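Local structure of angiopoietin-related protein 3 (Homo sapiens, 6EUA) at residues W49-H54 / G78-G83; N63-N68 / T150-A155; I100-W105 / K212-L217. The protein raises plasma triglycerides by inhibiting lipoprotein lipase and, through the C-terminal fibrinogen-like domain described here, mediates endothelial cell adhesion. All coordinates share one frame; numbering follows the deposited sequence.

Contact 1 (W49-H54 / G78-G83)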
loop_
_atom_site.group_PDB
_atom_site.type_symbol
_atom_site.label_atom_id
_atom_site.label_comp_id
_atom_site.label_asym_id
_atom_site.label_seq_id
_atom_site.Cartn_x
_atom_site.Cartn_y
_atom_site.Cartn_z
ATOM N N TRP A 49 -14.941 -8.454 0.510
ATOM C CA TRP A 49 -14.918 -8.720 -0.925
ATOM C C TRP A 49 -13.482 -8.996 -1.355
ATOM O O TRP A 49 -12.539 -8.474 -0.752
ATOM C CB TRP A 49 -15.468 -7.514 -1.756
ATOM C CG TRP A 49 -16.900 -7.119 -1.447
ATOM C CD1 TRP A 49 -17.338 -6.393 -0.372
ATOM C CD2 TRP A 49 -18.076 -7.454 -2.207
ATOM N NE1 TRP A 49 -18.709 -6.257 -0.412
ATOM C CE2 TRP A 49 -19.188 -6.886 -1.533
ATOM C CE3 TRP A 49 -18.297 -8.174 -3.388
ATOM C CZ2 TRP A 49 -20.507 -7.011 -2.010
ATOM C CZ3 TRP A 49 -19.604 -8.292 -3.865
ATOM C CH2 TRP A 49 -20.696 -7.718 -3.166
ATOM N N THR A 50 -13.313 -9.806 -2.412
ATOM C CA THR A 50 -12.039 -9.864 -3.129
ATOM C C THR A 50 -12.077 -8.828 -4.251
ATOM O O THR A 50 -12.954 -8.883 -5.117
ATOM C CB THR A 50 -11.765 -11.260 -3.709
ATOM O OG1 THR A 50 -11.746 -12.240 -2.662
ATOM C CG2 THR A 50 -10.410 -11.285 -4.444
ATOM N N LEU A 51 -11.149 -7.875 -4.234
ATOM C CA LEU A 51 -11.084 -6.881 -5.305
ATOM C C LEU A 51 -10.397 -7.496 -6.520
ATOM O O LEU A 51 -9.244 -7.923 -6.424
ATOM C CB LEU A 51 -10.327 -5.638 -4.838
ATOM C CG LEU A 51 -10.158 -4.430 -5.765
ATOM C CD1 LEU A 51 -11.522 -3.869 -6.223
ATOM C CD2 LEU A 51 -9.374 -3.348 -5.053
ATOM N N ILE A 52 -11.089 -7.560 -7.663
ATOM C CA ILE A 52 -10.496 -8.169 -8.852
ATOM C C ILE A 52 -10.101 -7.147 -9.916
ATOM O O ILE A 52 -9.328 -7.497 -10.822
ATOM C CB ILE A 52 -11.413 -9.251 -9.462
ATOM C CG1 ILE A 52 -12.736 -8.639 -9.951
ATOM C CG2 ILE A 52 -11.652 -10.376 -8.437
ATOM C CD1 ILE A 52 -13.472 -9.509 -10.968
ATOM N N GLN A 53 -10.572 -5.902 -9.827
ATOM C CA GLN A 53 -10.198 -4.873 -10.784
ATOM C C GLN A 53 -10.253 -3.528 -10.070
ATOM O O GLN A 53 -11.157 -3.286 -9.265
ATOM C CB GLN A 53 -11.128 -4.871 -12.015
ATOM C CG GLN A 53 -10.758 -3.849 -13.108
ATOM C CD GLN A 53 -11.570 -2.562 -13.066
ATOM O OE1 GLN A 53 -11.912 -2.055 -11.997
ATOM N NE2 GLN A 53 -11.854 -2.009 -14.240
ATOM N N HIS A 54 -9.313 -2.644 -10.394
ATOM C CA HIS A 54 -9.269 -1.323 -9.777
ATOM C C HIS A 54 -8.669 -0.337 -10.761
ATOM O O HIS A 54 -7.561 -0.561 -11.259
ATOM C CB HIS A 54 -8.441 -1.328 -8.485
ATOM C CG HIS A 54 -8.691 -0.143 -7.607
ATOM N ND1 HIS A 54 -9.679 0.783 -7.872
ATOM C CD2 HIS A 54 -8.081 0.276 -6.471
ATOM C CE1 HIS A 54 -9.671 1.715 -6.933
ATOM N NE2 HIS A 54 -8.709 1.432 -6.074
ATOM N N GLY A 78 -2.534 -0.265 -6.476
ATOM C CA GLY A 78 -3.028 0.769 -7.362
ATOM C C GLY A 78 -3.994 0.218 -8.390
ATOM O O GLY A 78 -4.962 -0.471 -8.046
ATOM N N GLU A 79 -3.744 0.510 -9.660
ATOM C CA GLU A 79 -4.589 -0.002 -10.727
ATOM C C GLU A 79 -4.103 -1.380 -11.156
ATOM O O GLU A 79 -2.908 -1.569 -11.392
ATOM C CB GLU A 79 -4.600 0.950 -11.919
ATOM C CG GLU A 79 -4.935 2.389 -11.596
ATOM C CD GLU A 79 -5.104 3.205 -12.874
ATOM O OE1 GLU A 79 -4.179 3.178 -13.713
ATOM O OE2 GLU A 79 -6.180 3.812 -13.064
ATOM N N PHE A 80 -5.029 -2.333 -11.263
ATOM C CA PHE A 80 -4.645 -3.704 -11.561
ATOM C C PHE A 80 -5.844 -4.473 -12.093
ATOM O O PHE A 80 -7.003 -4.072 -11.936
ATOM C CB PHE A 80 -4.087 -4.426 -10.321
ATOM C CG PHE A 80 -5.147 -4.864 -9.367
ATOM C CD1 PHE A 80 -5.581 -4.014 -8.364
ATOM C CD2 PHE A 80 -5.739 -6.120 -9.487
ATOM C CE1 PHE A 80 -6.585 -4.410 -7.485
ATOM C CE2 PHE A 80 -6.742 -6.518 -8.626
ATOM C CZ PHE A 80 -7.169 -5.659 -7.617
ATOM N N TRP A 81 -5.530 -5.633 -12.670
ATOM C CA TRP A 81 -6.493 -6.654 -13.064
ATOM C C TRP A 81 -5.996 -7.977 -12.502
ATOM O O TRP A 81 -4.855 -8.367 -12.763
ATOM C CB TRP A 81 -6.606 -6.729 -14.583
ATOM C CG TRP A 81 -7.375 -7.923 -15.044
ATOM C CD1 TRP A 81 -6.871 -9.099 -15.512
ATOM C CD2 TRP A 81 -8.798 -8.048 -15.086
ATOM N NE1 TRP A 81 -7.894 -9.950 -15.847
ATOM C CE2 TRP A 81 -9.091 -9.325 -15.602
ATOM C CE3 TRP A 81 -9.855 -7.199 -14.741
ATOM C CZ2 TRP A 81 -10.393 -9.772 -15.791
ATOM C CZ3 TRP A 81 -11.151 -7.654 -14.917
ATOM C CH2 TRP A 81 -11.405 -8.930 -15.438
ATOM N N LEU A 82 -6.828 -8.654 -11.711
ATOM C CA LEU A 82 -6.307 -9.775 -10.931
ATOM C C LEU A 82 -5.817 -10.917 -11.828
ATOM O O LEU A 82 -4.797 -11.555 -11.531
ATOM C CB LEU A 82 -7.364 -10.272 -9.958
ATOM C CG LEU A 82 -6.875 -11.446 -9.094
ATOM C CD1 LEU A 82 -5.665 -11.044 -8.238
ATOM C CD2 LEU A 82 -8.014 -11.951 -8.215
ATOM N N GLY A 83 -6.511 -11.169 -12.937
ATOM C CA GLY A 83 -6.147 -12.319 -13.803
ATOM C C GLY A 83 -7.304 -13.287 -13.848
ATOM O O GLY A 83 -7.845 -13.706 -12.819
#
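Gly78 O lies 3.6 Å from His54 CD2 and also touches His54 CB. The His54 ring meets this oxygen obliquely through CG and CD2, while His54 ND1 is hydrogen-bonded to Thr214 O. At Glu79 the backbone comes closer still: Glu79 CA gives a CA-H...O contact of 3.1 Å to His54 O. The Glu79 carboxylate serves the turn that follows strand 47-55, accepting from several backbone amides between Ile56 and Gln60.

Phe80 forms a hydrogen-bonded antiparallel pair with His54. Both backbone bonds, Phe80 N to His54 O and His54 N to Phe80 O, measure 3.1 Å. Phe80 CG sits between its own N and carbonyl carbon (chi1 77°), which carries the ring alongside strand 49-54. Leu51 O lies in the ring plane at the edge, 3.3 Å from Phe80 CZ. Leu51 CG and CD2 touch the same end of the ring, and His54 N lies over one face.

Trp81 is the non-hydrogen-bonded partner of Gln53. The Gln53 chain crosses the indole at about a right angle, with CB 3.8 Å from Trp81 CE3 and CG at the ring edge. The Gln53 amide bends off to Thr214 OG1 and Asn181 OD1, and Trp81 NE1 bonds to Tyr69 O.

Leu82 N donates to Ile52 O at 2.9 Å, and Leu82 CD2 packs on Ile52 CG2, with Ile87 of helix 84-91 touching both side chains. Gly83 then takes the N-cap position of that helix. A short antiparallel strand thus joins the main sheet of the fibrinogen C-terminal domain, beside a classic beta bulge where Ile52 and Gln53 both face Met216.

Contact 2 (N63-N68 / T150-A155)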
loop_
_atom_site.group_PDB
_atom_site.type_symbol
_atom_site.label_atom_id
_atom_site.label_comp_id
_atom_site.label_asym_id
_atom_site.label_seq_id
_atom_site.Cartn_x
_atom_site.Cartn_y
_atom_site.Cartn_z
ATOM N N ASN A 63 -5.053 -2.031 -22.227
ATOM C CA ASN A 63 -5.173 -2.705 -23.519
ATOM C C ASN A 63 -4.125 -3.810 -23.644
ATOM O O ASN A 63 -3.244 -3.785 -24.500
ATOM C CB ASN A 63 -5.058 -1.714 -24.666
ATOM C CG ASN A 63 -5.448 -2.327 -25.982
ATOM O OD1 ASN A 63 -6.223 -3.282 -26.021
ATOM N ND2 ASN A 63 -4.906 -1.800 -27.070
ATOM N N GLU A 64 -4.264 -4.807 -22.782
ATOM C CA GLU A 64 -3.261 -5.841 -22.595
ATOM C C GLU A 64 -3.606 -7.091 -23.397
ATOM O O GLU A 64 -4.717 -7.259 -23.918
ATOM C CB GLU A 64 -3.120 -6.184 -21.106
ATOM C CG GLU A 64 -2.155 -5.283 -20.354
ATOM C CD GLU A 64 -0.698 -5.560 -20.706
ATOM O OE1 GLU A 64 0.167 -4.763 -20.285
ATOM O OE2 GLU A 64 -0.408 -6.567 -21.398
ATOM N N THR A 65 -2.620 -7.977 -23.476
ATOM C CA THR A 65 -2.737 -9.220 -24.215
ATOM C C THR A 65 -3.657 -10.186 -23.486
ATOM O O THR A 65 -3.951 -10.039 -22.286
ATOM C CB THR A 65 -1.372 -9.887 -24.373
ATOM O OG1 THR A 65 -0.649 -9.799 -23.134
ATOM C CG2 THR A 65 -0.574 -9.200 -25.463
ATOM N N TRP A 66 -4.069 -11.216 -24.227
ATOM C CA TRP A 66 -4.816 -12.321 -23.638
ATOM C C TRP A 66 -4.039 -12.958 -22.489
ATOM O O TRP A 66 -4.599 -13.211 -21.416
ATOM C CB TRP A 66 -5.150 -13.361 -24.713
ATOM C CG TRP A 66 -5.893 -14.557 -24.196
ATOM C CD1 TRP A 66 -5.368 -15.773 -23.876
ATOM C CD2 TRP A 66 -7.301 -14.648 -23.931
ATOM N NE1 TRP A 66 -6.358 -16.616 -23.427
ATOM C CE2 TRP A 66 -7.554 -15.951 -23.457
ATOM C CE3 TRP A 66 -8.371 -13.756 -24.054
ATOM C CZ2 TRP A 66 -8.829 -16.381 -23.104
ATOM C CZ3 TRP A 66 -9.641 -14.190 -23.706
ATOM C CH2 TRP A 66 -9.858 -15.489 -23.237
ATOM N N GLU A 67 -2.743 -13.220 -22.685
ATOM C CA GLU A 67 -1.990 -13.870 -21.616
ATOM C C GLU A 67 -2.013 -13.026 -20.347
ATOM O O GLU A 67 -2.264 -13.541 -19.250
ATOM C CB GLU A 67 -0.552 -14.144 -22.054
ATOM C CG GLU A 67 -0.412 -15.231 -23.122
ATOM C CD GLU A 67 -0.893 -16.601 -22.657
ATOM O OE1 GLU A 67 -1.933 -17.086 -23.171
ATOM O OE2 GLU A 67 -0.222 -17.195 -21.786
ATOM N N ASN A 68 -1.800 -11.717 -20.486
ATOM C CA ASN A 68 -1.792 -10.848 -19.319
ATOM C C ASN A 68 -3.177 -10.697 -18.698
ATOM O O ASN A 68 -3.288 -10.628 -17.461
ATOM C CB ASN A 68 -1.178 -9.506 -19.705
ATOM C CG ASN A 68 0.346 -9.570 -19.730
ATOM O OD1 ASN A 68 0.944 -10.478 -19.150
ATOM N ND2 ASN A 68 0.973 -8.644 -20.443
ATOM N N THR A 150 -9.783 -10.060 -25.911
ATOM C CA THR A 150 -8.723 -9.057 -25.853
ATOM C C THR A 150 -8.363 -8.620 -27.276
ATOM O O THR A 150 -8.909 -9.129 -28.256
ATOM C CB THR A 150 -7.499 -9.603 -25.112
ATOM O OG1 THR A 150 -7.072 -10.822 -25.734
ATOM C CG2 THR A 150 -7.839 -9.868 -23.649
ATOM N N TRP A 151 -7.438 -7.651 -27.390
ATOM C CA TRP A 151 -7.102 -7.120 -28.714
ATOM C C TRP A 151 -6.451 -8.175 -29.594
ATOM O O TRP A 151 -6.564 -8.113 -30.824
ATOM C CB TRP A 151 -6.188 -5.891 -28.602
ATOM C CG TRP A 151 -4.759 -6.180 -28.200
ATOM C CD1 TRP A 151 -4.234 -6.112 -26.936
ATOM C CD2 TRP A 151 -3.662 -6.554 -29.062
ATOM N NE1 TRP A 151 -2.894 -6.425 -26.956
ATOM C CE2 TRP A 151 -2.520 -6.706 -28.242
ATOM C CE3 TRP A 151 -3.543 -6.784 -30.434
ATOM C CZ2 TRP A 151 -1.275 -7.069 -28.751
ATOM C CZ3 TRP A 151 -2.305 -7.154 -30.942
ATOM C CH2 TRP A 151 -1.185 -7.297 -30.095
ATOM N N ASP A 152 -5.776 -9.149 -28.985
ATOM C CA ASP A 152 -5.124 -10.226 -29.718
ATOM C C ASP A 152 -5.864 -11.548 -29.584
ATOM O O ASP A 152 -5.326 -12.592 -29.958
ATOM C CB ASP A 152 -3.673 -10.380 -29.253
ATOM C CG ASP A 152 -3.547 -10.851 -27.792
ATOM O OD1 ASP A 152 -4.523 -10.781 -27.002
ATOM O OD2 ASP A 152 -2.431 -11.284 -27.425
ATOM N N HIS A 153 -7.094 -11.527 -29.072
ATOM C CA HIS A 153 -7.825 -12.761 -28.820
ATOM C C HIS A 153 -9.317 -12.428 -28.906
ATOM O O HIS A 153 -10.014 -12.278 -27.899
ATOM C CB HIS A 153 -7.443 -13.363 -27.467
ATOM C CG HIS A 153 -7.826 -14.801 -27.308
ATOM N ND1 HIS A 153 -9.114 -15.197 -27.020
ATOM C CD2 HIS A 153 -7.087 -15.935 -27.366
ATOM C CE1 HIS A 153 -9.155 -16.514 -26.917
ATOM N NE2 HIS A 153 -7.938 -16.985 -27.124
ATOM N N LYS A 154 -9.807 -12.305 -30.140
ATOM C CA LYS A 154 -11.222 -12.068 -30.378
ATOM C C LYS A 154 -11.990 -13.384 -30.381
ATOM O O LYS A 154 -11.498 -14.420 -30.837
ATOM C CB LYS A 154 -11.447 -11.337 -31.704
ATOM C CG LYS A 154 -10.773 -9.974 -31.804
ATOM C CD LYS A 154 -11.207 -9.039 -30.691
ATOM C CE LYS A 154 -10.580 -7.659 -30.868
ATOM N NZ LYS A 154 -10.852 -6.742 -29.712
ATOM N N ALA A 155 -13.211 -13.329 -29.864
ATOM C CA ALA A 155 -14.075 -14.501 -29.730
ATOM C C ALA A 155 -14.438 -15.114 -31.081
ATOM O O ALA A 155 -15.367 -14.663 -31.746
ATOM C CB ALA A 155 -15.342 -14.126 -28.965
HETATM O O HOH W 1 -6.931 -5.936 -24.807
HETATM O O HOH W 2 -0.503 -5.394 -25.474
HETATM O O HOH W 3 -1.826 -13.309 -25.462
#
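Trp66 CB sits 3.3 Å from Thr150 OG1, which lies in the indole plane at its edge, and also near Asp152 OD1. CG stands anti to the backbone N (chi1 179°), and this lays one face of the indole against His153. Trp66 CD2 is 3.4 Å from His153 CG, and Trp66 CE3 is 3.4 Å from His153 ND1. NE1 and CE2 run past His153 NE2, while CZ3 and CH2 meet ND1 and CE1. The six-membered ring and the imidazole form a face-to-face stack, centroids 3.7 Å apart and planes at 14°.

Asp152 OD1 joins the turn to the helix start, accepting from Trp66 N at 2.8 Å through its syn lone pair and from Thr150 OG1 of its own turn, also at 2.8 Å, nearly along the C-O axis. Asp152 OD2 takes a water that accepts from Glu67 N. The helix N-terminus probably stabilises the negative charge of the Asp152 carboxylate.

Trp151 CD1 lies 3.3 Å from Glu64 O. A water accepts from Trp151 N and donates to Glu64 O and Asn63 OD1; Asn63 OD1 also accepts from Gly167 N. Asn63 is an N-glycosylation site, without glycan in this structure. Thr65, the N-cap residue, accepts weakly from Asn68 N. This is a type I turn, Thr150 to His153, set against the N-terminus of helix 66-71, with Asp152 bonding to its first-turn amides directly and through water.

Contact 3 (I100-W105 / K212-L217)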
loop_
_atom_site.group_PDB
_atom_site.type_symbol
_atom_site.label_atom_id
_atom_site.label_comp_id
_atom_site.label_asym_id
_atom_site.label_seq_id
_atom_site.Cartn_x
_atom_site.Cartn_y
_atom_site.Cartn_z
ATOM N N ILE A 100 -19.993 -3.857 -8.663
ATOM C CA ILE A 100 -19.301 -2.871 -9.485
ATOM C C ILE A 100 -19.505 -1.518 -8.826
ATOM O O ILE A 100 -20.640 -1.118 -8.552
ATOM C CB ILE A 100 -19.805 -2.886 -10.935
ATOM C CG1 ILE A 100 -19.334 -4.171 -11.630
ATOM C CG2 ILE A 100 -19.340 -1.635 -11.688
ATOM C CD1 ILE A 100 -19.902 -4.366 -13.022
ATOM N N GLU A 101 -18.406 -0.834 -8.540
ATOM C CA GLU A 101 -18.432 0.483 -7.921
ATOM C C GLU A 101 -17.843 1.462 -8.916
ATOM O O GLU A 101 -16.715 1.279 -9.386
ATOM C CB GLU A 101 -17.644 0.505 -6.614
ATOM C CG GLU A 101 -18.355 -0.152 -5.456
ATOM C CD GLU A 101 -17.720 0.182 -4.119
ATOM O OE1 GLU A 101 -16.601 0.750 -4.112
ATOM O OE2 GLU A 101 -18.339 -0.130 -3.078
ATOM N N LEU A 102 -18.623 2.471 -9.266
ATOM C CA LEU A 102 -18.179 3.512 -10.165
ATOM C C LEU A 102 -18.191 4.829 -9.409
ATOM O O LEU A 102 -19.065 5.072 -8.571
ATOM C CB LEU A 102 -19.076 3.592 -11.409
ATOM C CG LEU A 102 -19.451 2.282 -12.110
ATOM C CD1 LEU A 102 -20.617 2.534 -13.072
ATOM C CD2 LEU A 102 -18.262 1.705 -12.855
ATOM N N GLU A 103 -17.215 5.673 -9.698
ATOM C CA GLU A 103 -17.192 7.031 -9.185
ATOM C C GLU A 103 -17.041 7.945 -10.388
ATOM O O GLU A 103 -16.175 7.712 -11.236
ATOM C CB GLU A 103 -16.054 7.211 -8.173
ATOM C CG GLU A 103 -15.518 8.619 -8.058
ATOM C CD GLU A 103 -14.421 8.742 -7.008
ATOM O OE1 GLU A 103 -14.751 8.850 -5.806
ATOM O OE2 GLU A 103 -13.230 8.724 -7.388
ATOM N N ASP A 104 -17.912 8.945 -10.493
ATOM C CA ASP A 104 -17.872 9.836 -11.641
ATOM C C ASP A 104 -16.890 10.972 -11.356
ATOM O O ASP A 104 -16.210 10.989 -10.327
ATOM C CB ASP A 104 -19.276 10.331 -11.974
ATOM C CG ASP A 104 -19.948 11.022 -10.804
ATOM O OD1 ASP A 104 -19.426 12.063 -10.347
ATOM O OD2 ASP A 104 -21.009 10.535 -10.358
ATOM N N TRP A 105 -16.790 11.935 -12.278
ATOM C CA TRP A 105 -15.893 13.067 -12.071
ATOM C C TRP A 105 -16.416 14.039 -11.022
ATOM O O TRP A 105 -15.614 14.716 -10.374
ATOM C CB TRP A 105 -15.624 13.774 -13.406
ATOM C CG TRP A 105 -14.882 12.855 -14.324
ATOM C CD1 TRP A 105 -15.428 11.928 -15.166
ATOM C CD2 TRP A 105 -13.457 12.720 -14.448
ATOM N NE1 TRP A 105 -14.436 11.236 -15.820
ATOM C CE2 TRP A 105 -13.217 11.700 -15.399
ATOM C CE3 TRP A 105 -12.363 13.362 -13.856
ATOM C CZ2 TRP A 105 -11.930 11.310 -15.771
ATOM C CZ3 TRP A 105 -11.083 12.972 -14.228
ATOM C CH2 TRP A 105 -10.879 11.955 -15.177
ATOM N N LYS A 212 -14.738 8.034 -13.620
ATOM C CA LYS A 212 -13.364 8.400 -13.302
ATOM C C LYS A 212 -12.577 7.250 -12.679
ATOM O O LYS A 212 -11.362 7.143 -12.896
ATOM C CB LYS A 212 -13.345 9.609 -12.347
ATOM C CG LYS A 212 -11.992 9.860 -11.680
ATOM C CD LYS A 212 -11.954 11.164 -10.920
ATOM C CE LYS A 212 -12.781 11.095 -9.644
ATOM N NZ LYS A 212 -13.392 12.415 -9.316
ATOM N N SER A 213 -13.240 6.384 -11.914
ATOM C CA SER A 213 -12.561 5.300 -11.220
ATOM C C SER A 213 -13.534 4.141 -11.069
ATOM O O SER A 213 -14.746 4.344 -10.953
ATOM C CB SER A 213 -12.011 5.759 -9.856
ATOM O OG SER A 213 -13.052 6.137 -8.975
ATOM N N THR A 214 -13.001 2.917 -11.121
ATOM C CA THR A 214 -13.821 1.716 -11.048
ATOM C C THR A 214 -13.244 0.741 -10.033
ATOM O O THR A 214 -12.031 0.688 -9.821
ATOM C CB THR A 214 -13.932 0.984 -12.428
ATOM O OG1 THR A 214 -12.648 0.450 -12.821
ATOM C CG2 THR A 214 -14.455 1.933 -13.509
ATOM N N LYS A 215 -14.132 -0.043 -9.423
ATOM C CA LYS A 215 -13.761 -1.241 -8.688
ATOM C C LYS A 215 -14.691 -2.361 -9.113
ATOM O O LYS A 215 -15.894 -2.145 -9.281
ATOM C CB LYS A 215 -13.877 -1.066 -7.170
ATOM C CG LYS A 215 -12.777 -0.241 -6.504
ATOM C CD LYS A 215 -13.138 0.001 -5.048
ATOM C CE LYS A 215 -12.128 0.888 -4.337
ATOM N NZ LYS A 215 -12.028 0.563 -2.888
ATOM N N MET A 216 -14.140 -3.560 -9.262
ATOM C CA MET A 216 -14.927 -4.777 -9.407
ATOM C C MET A 216 -14.581 -5.703 -8.251
ATOM O O MET A 216 -13.401 -5.980 -8.009
ATOM C CB MET A 216 -14.662 -5.443 -10.762
ATOM C CG MET A 216 -14.813 -4.459 -11.935
ATOM S SD MET A 216 -14.637 -5.236 -13.556
ATOM C CE MET A 216 -16.032 -6.352 -13.500
ATOM N N LEU A 217 -15.610 -6.170 -7.534
ATOM C CA LEU A 217 -15.437 -6.910 -6.289
ATOM C C LEU A 217 -16.321 -8.152 -6.270
ATOM O O LEU A 217 -17.486 -8.088 -6.662
ATOM C CB LEU A 217 -15.786 -6.031 -5.079
ATOM C CG LEU A 217 -14.888 -4.800 -4.920
ATOM C CD1 LEU A 217 -15.709 -3.523 -4.991
ATOM C CD2 LEU A 217 -14.085 -4.890 -3.628
HETATM O O HOH W 4 -15.030 3.055 -7.820
#
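Lys212 N donates to Glu103 O at 2.8 Å, and Ser213 N donates to the same Glu103 O at 3.3 Å. Farther along, Glu101 and Lys215 form a hydrogen-bonded antiparallel pair. Glu101 N to Lys215 O is 2.9 Å and nearly straight at 175°, and Lys215 N returns the bond to Glu101 O. Ser213 OG adds a side-chain bond of 3.0 Å to Glu103 OE2, from above the carboxylate plane.

The charged ends mostly look elsewhere. Lys212 NZ has a salt bridge to Asp107 and only weak bonds to Asp104 O and Trp105 O. Glu101 pairs with Arg99 and Lys215 with Asp42, though Glu101 OE1 still touches Lys215 CD.

The Lys212 chain, with CG anti to the backbone N (chi1 166°), runs over one face of Trp105. Lys212 CB makes a CH-pi contact 3.8 Å from the centroid of the Trp105 five-membered ring, and CD lies 3.7 Å from Trp105 CE3. On the face away from Glu101 and Lys215, Leu102 CD2 meets Thr214 CG2 at 3.9 Å, and Ile100 lies beside Met216.

Two neighbouring antiparallel strands of the main fibrinogen C-terminal domain sheet meet here, ending in a classic beta bulge where Lys212 and Ser213 both face Glu103.

In the fold
Contacts 1 and 3 belong to the same antiparallel sheet. Strands 47-55 and 213-220 are neighbours in it, so the two contacts touch: Ile52 N lies 2.8 Å from Met216 O. Contact 1 is buried, and apolar and aromatic side chains make much of it beside the backbone bonds. Contact 3 is partly buried: one side of its sheet is mainly apolar, the other carries charged and polar groups. Contact 2 is a surface contact of loop and helix end, its centre about 17 Å from that of contact 1. It has no strand pairing and relies on one carboxylate, a ring stack and waters.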